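Local coordinates for DNA repair protein MmcB-related protein (Silicibacter pomeroyi, PDB 3DNX) that is of unknown function but belongs to the MmcB-like family of the PDDEXK nuclease clan, which suggests a role in DNA repair, at residues W78-F83 with A115-L120. Sequence-based numbering, arbitrary orientation.
Sequences WCDRYF and APEQKL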
ATOM      1  N   TRP A  78       6.516  11.356 -14.417  1.00 27.84           N
ATOM      2  CA  TRP A  78       5.816  10.705 -13.313  1.00 28.52           C
ATOM      3  C   TRP A  78       6.718   9.817 -12.472  1.00 29.51           C
ATOM      4  O   TRP A  78       6.203   9.015 -11.697  1.00 29.23           O
ATOM      5  CB  TRP A  78       4.647   9.885 -13.859  1.00 28.34           C
ATOM      6  CG  TRP A  78       3.670  10.734 -14.565  1.00 27.70           C
ATOM      7  CD1 TRP A  78       3.457  10.788 -15.907  1.00 28.32           C
ATOM      8  CD2 TRP A  78       2.790  11.706 -13.974  1.00 28.02           C
ATOM      9  NE1 TRP A  78       2.484  11.727 -16.193  1.00 26.63           N
ATOM     10  CE2 TRP A  78       2.061  12.303 -15.025  1.00 26.73           C
ATOM     11  CE3 TRP A  78       2.550  12.129 -12.656  1.00 26.37           C
ATOM     12  CZ2 TRP A  78       1.105  13.278 -14.804  1.00 28.27           C
ATOM     13  CZ3 TRP A  78       1.603  13.086 -12.433  1.00 27.45           C
ATOM     14  CH2 TRP A  78       0.891  13.666 -13.505  1.00 28.83           C
ATOM     15  N   CYS A  79       8.043   9.955 -12.630  1.00 30.37           N
ATOM     16  CA  CYS A  79       9.002   9.135 -11.892  1.00 30.52           C
ATOM     17  C   CYS A  79      10.349   9.821 -11.705  1.00 30.62           C
ATOM     18  O   CYS A  79      10.636  10.818 -12.338  1.00 30.35           O
ATOM     19  CB  CYS A  79       9.193   7.772 -12.577  1.00 29.95           C
ATOM     20  SG  CYS A  79       9.871   7.806 -14.247  1.00 33.52           S
ATOM     21  N   ASP A  80      11.125   9.324 -10.751  1.00 30.59           N
ATOM     22  CA  ASP A  80      12.502   9.727 -10.574  1.00 30.05           C
ATOM     23  C   ASP A  80      13.391   8.971 -11.560  1.00 30.40           C
ATOM     24  O   ASP A  80      14.320   9.554 -12.091  1.00 30.16           O
ATOM     25  CB  ASP A  80      12.978   9.441  -9.159  1.00 30.00           C
ATOM     26  CG  ASP A  80      12.216  10.199  -8.128  1.00 29.91           C
ATOM     27  OD1 ASP A  80      12.070  11.441  -8.252  1.00 29.20           O
ATOM     28  OD2 ASP A  80      11.787   9.569  -7.172  1.00 28.27           O
ATOM     29  N   ARG A  81      13.091   7.692 -11.804  1.00 29.42           N
ATOM     30  CA  ARG A  81      13.850   6.844 -12.720  1.00 30.31           C
ATOM     31  C   ARG A  81      12.878   5.985 -13.527  1.00 30.99           C
ATOM     32  O   ARG A  81      11.908   5.481 -12.990  1.00 30.71           O
ATOM     33  CB  ARG A  81      14.824   5.946 -11.973  1.00 28.64           C
ATOM     34  CG  ARG A  81      15.878   6.697 -11.173  1.00 30.72           C
ATOM     35  CD  ARG A  81      16.959   5.763 -10.700  1.00 30.48           C
ATOM     36  NE  ARG A  81      17.715   6.299  -9.577  1.00 32.15           N
ATOM     37  CZ  ARG A  81      18.982   6.701  -9.605  1.00 32.66           C
ATOM     38  NH1 ARG A  81      19.542   7.166  -8.502  1.00 32.79           N
ATOM     39  NH2 ARG A  81      19.710   6.609 -10.690  1.00 32.58           N
ATOM     40  N   TYR A  82      13.136   5.898 -14.817  1.00 31.70           N
ATOM     41  CA  TYR A  82      12.368   5.113 -15.794  1.00 31.79           C
ATOM     42  C   TYR A  82      13.205   3.979 -16.383  1.00 32.08           C
ATOM     43  O   TYR A  82      14.364   4.185 -16.845  1.00 31.39           O
ATOM     44  CB  TYR A  82      11.892   6.020 -16.943  1.00 32.61           C
ATOM     45  CG  TYR A  82      11.164   5.252 -17.992  1.00 31.46           C
ATOM     46  CD1 TYR A  82       9.822   4.978 -17.858  1.00 35.19           C
ATOM     47  CD2 TYR A  82      11.828   4.793 -19.141  1.00 34.21           C
ATOM     48  CE1 TYR A  82       9.141   4.236 -18.814  1.00 34.13           C
ATOM     49  CE2 TYR A  82      11.168   4.040 -20.087  1.00 34.41           C
ATOM     50  CZ  TYR A  82       9.810   3.803 -19.931  1.00 35.70           C
ATOM     51  OH  TYR A  82       9.122   3.079 -20.863  1.00 36.52           O
ATOM     52  N   PHE A  83      12.632   2.770 -16.349  1.00 32.04           N
ATOM     53  CA  PHE A  83      13.282   1.527 -16.792  1.00 31.79           C
ATOM     54  C   PHE A  83      12.387   0.758 -17.734  1.00 32.70           C
ATOM     55  O   PHE A  83      11.134   0.777 -17.605  1.00 30.72           O
ATOM     56  CB  PHE A  83      13.553   0.526 -15.670  1.00 31.81           C
ATOM     57  CG  PHE A  83      14.413   1.043 -14.550  1.00 30.72           C
ATOM     58  CD1 PHE A  83      15.722   0.637 -14.404  1.00 31.33           C
ATOM     59  CD2 PHE A  83      13.874   1.917 -13.609  1.00 31.26           C
ATOM     60  CE1 PHE A  83      16.501   1.101 -13.341  1.00 31.56           C
ATOM     61  CE2 PHE A  83      14.633   2.373 -12.552  1.00 28.69           C
ATOM     62  CZ  PHE A  83      15.953   1.983 -12.426  1.00 31.86           C
ATOM     63  N   ALA A 115      18.870   3.566 -14.504  1.00 31.88           N
ATOM     64  CA  ALA A 115      18.282   4.704 -15.147  1.00 32.18           C
ATOM     65  C   ALA A 115      18.899   6.009 -14.624  1.00 31.82           C
ATOM     66  O   ALA A 115      19.298   6.109 -13.456  1.00 31.28           O
ATOM     67  CB  ALA A 115      16.800   4.671 -14.977  1.00 32.74           C
ATOM     68  N   PRO A 116      18.996   7.034 -15.490  1.00 32.37           N
ATOM     69  CA  PRO A 116      19.398   8.350 -14.984  1.00 32.98           C
ATOM     70  C   PRO A 116      18.312   8.937 -14.038  1.00 34.37           C
ATOM     71  O   PRO A 116      17.136   8.616 -14.201  1.00 33.27           O
ATOM     72  CB  PRO A 116      19.541   9.189 -16.256  1.00 33.32           C
ATOM     73  CG  PRO A 116      18.683   8.558 -17.253  1.00 33.19           C
ATOM     74  CD  PRO A 116      18.717   7.062 -16.941  1.00 32.47           C
ATOM     75  N   GLU A 117      18.722   9.749 -13.058  1.00 36.51           N
ATOM     76  CA  GLU A 117      17.786  10.366 -12.096  1.00 38.56           C
ATOM     77  C   GLU A 117      17.244  11.706 -12.616  1.00 39.40           C
ATOM     78  O   GLU A 117      18.011  12.603 -12.936  1.00 39.23           O
ATOM     79  CB  GLU A 117      18.432  10.552 -10.710  1.00 38.96           C
ATOM     80  CG  GLU A 117      17.476  11.227  -9.699  1.00 42.79           C
ATOM     81  CD  GLU A 117      17.372  10.510  -8.360  1.00 47.89           C
ATOM     82  OE1 GLU A 117      18.284   9.727  -8.041  1.00 53.14           O
ATOM     83  OE2 GLU A 117      16.379  10.729  -7.618  1.00 48.25           O
ATOM     84  N   GLN A 118      15.919  11.798 -12.712  1.00 40.80           N
ATOM     85  CA  GLN A 118      15.207  13.013 -13.091  0.50 41.99           C
ATOM     86  C   GLN A 118      14.191  13.320 -11.983  1.00 42.34           C
ATOM     87  O   GLN A 118      12.980  13.181 -12.190  1.00 42.61           O
ATOM     88  CB  GLN A 118      14.498  12.816 -14.450  0.50 42.46           C
ATOM     89  CG  GLN A 118      14.948  11.564 -15.251  0.50 44.17           C
ATOM     90  CD  GLN A 118      15.071  11.816 -16.744  0.50 45.73           C
ATOM     91  OE1 GLN A 118      16.074  11.450 -17.351  0.50 47.54           O
ATOM     92  NE2 GLN A 118      14.058  12.446 -17.338  0.50 47.44           N
ATOM     93  N   LYS A 119      14.687  13.705 -10.810  1.00 42.86           N
ATOM     94  CA  LYS A 119      13.844  13.856  -9.619  1.00 43.55           C
ATOM     95  C   LYS A 119      12.507  14.615  -9.799  1.00 43.30           C
ATOM     96  O   LYS A 119      12.392  15.604 -10.524  1.00 42.24           O
ATOM     97  CB  LYS A 119      14.625  14.515  -8.477  1.00 44.43           C
ATOM     98  CG  LYS A 119      15.491  13.574  -7.630  1.00 46.12           C
ATOM     99  CD  LYS A 119      15.796  14.253  -6.250  1.00 48.81           C
ATOM    100  CE  LYS A 119      17.302  14.284  -5.903  1.00 50.12           C
ATOM    101  NZ  LYS A 119      17.884  12.920  -5.689  1.00 51.16           N
ATOM    102  N   LEU A 120      11.515  14.113  -9.081  1.00 43.26           N
ATOM    103  CA  LEU A 120      10.153  14.613  -9.095  1.00 43.52           C
ATOM    104  C   LEU A 120      10.081  15.809  -8.114  1.00 43.97           C
ATOM    105  O   LEU A 120      10.821  15.858  -7.127  1.00 43.20           O
ATOM    106  CB  LEU A 120       9.240  13.459  -8.639  1.00 43.32           C
ATOM    107  CG  LEU A 120       8.037  12.857  -9.385  1.00 42.50           C
ATOM    108  CD1 LEU A 120       8.042  12.957 -10.847  1.00 38.84           C
ATOM    109  CD2 LEU A 120       7.923  11.378  -8.970  1.00 41.84           C
TER
HETATM  110  O   HOH W   1      14.315  10.322  -5.369  1.00 53.61           O
HETATM  111  O   HOH W   2      15.151   7.999 -15.797  1.00 31.30           O
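D80 binds the loop 115-120 at two points. D80 O accepts a nearly straight bond from Q118 N (2.8 Å, 177° at the hydrogen), in the carbonyl plane. D80 OD1 accepts L120 N at 2.9 Å, met nearly along the C-O axis. With chi1 at -62°, CG lies anti to the carbonyl carbon, and OD1 reaches past K119 CA to that amide. The other oxygen, OD2, turns to I54 N and forms a salt bridge with R125, so the buried carboxylate has partners on both oxygens. A water accepts from Y82 N and donates to P116 O, bridging the two backbones. The packing is also close at buried A115. A115 CB sits over the F83 ring face, 3.9 Å from the centroid, in a CH-pi contact. L120 CD1 and CD2 press on the C79 backbone. The contact joins the start of strand 81-86, inside the mixed sheet, to the loop that leads from 109-113, the outermost strand of the sheet in this chain, to helix 122-144. This is a domain of the MmcB-like family, placed in the PDDEXK clan. The other side is more open: P116, Q118 and K119 are exposed, and salt bridges replace close packing. The R81 chain, extended from CG to NE, reaches across the loop, and R81 NH2 bonds to A115 O (2.8 Å) in the guanidinium plane. E117 comes over one guanidinium face with its CB, and E117 OE1 makes a salt bridge with R81 NH1 at 2.9 Å. The carboxylate is turned 64° from the guanidinium plane. K119 NZ extends the network by a salt bridge, with a weak hydrogen bond, to E117 OE2. A methionine at R81 would probably leave A115 O and E117 OE1 without these partners and let the glutamate swing. A water donates to E117 OE2 and, weakly, to D80 OD2.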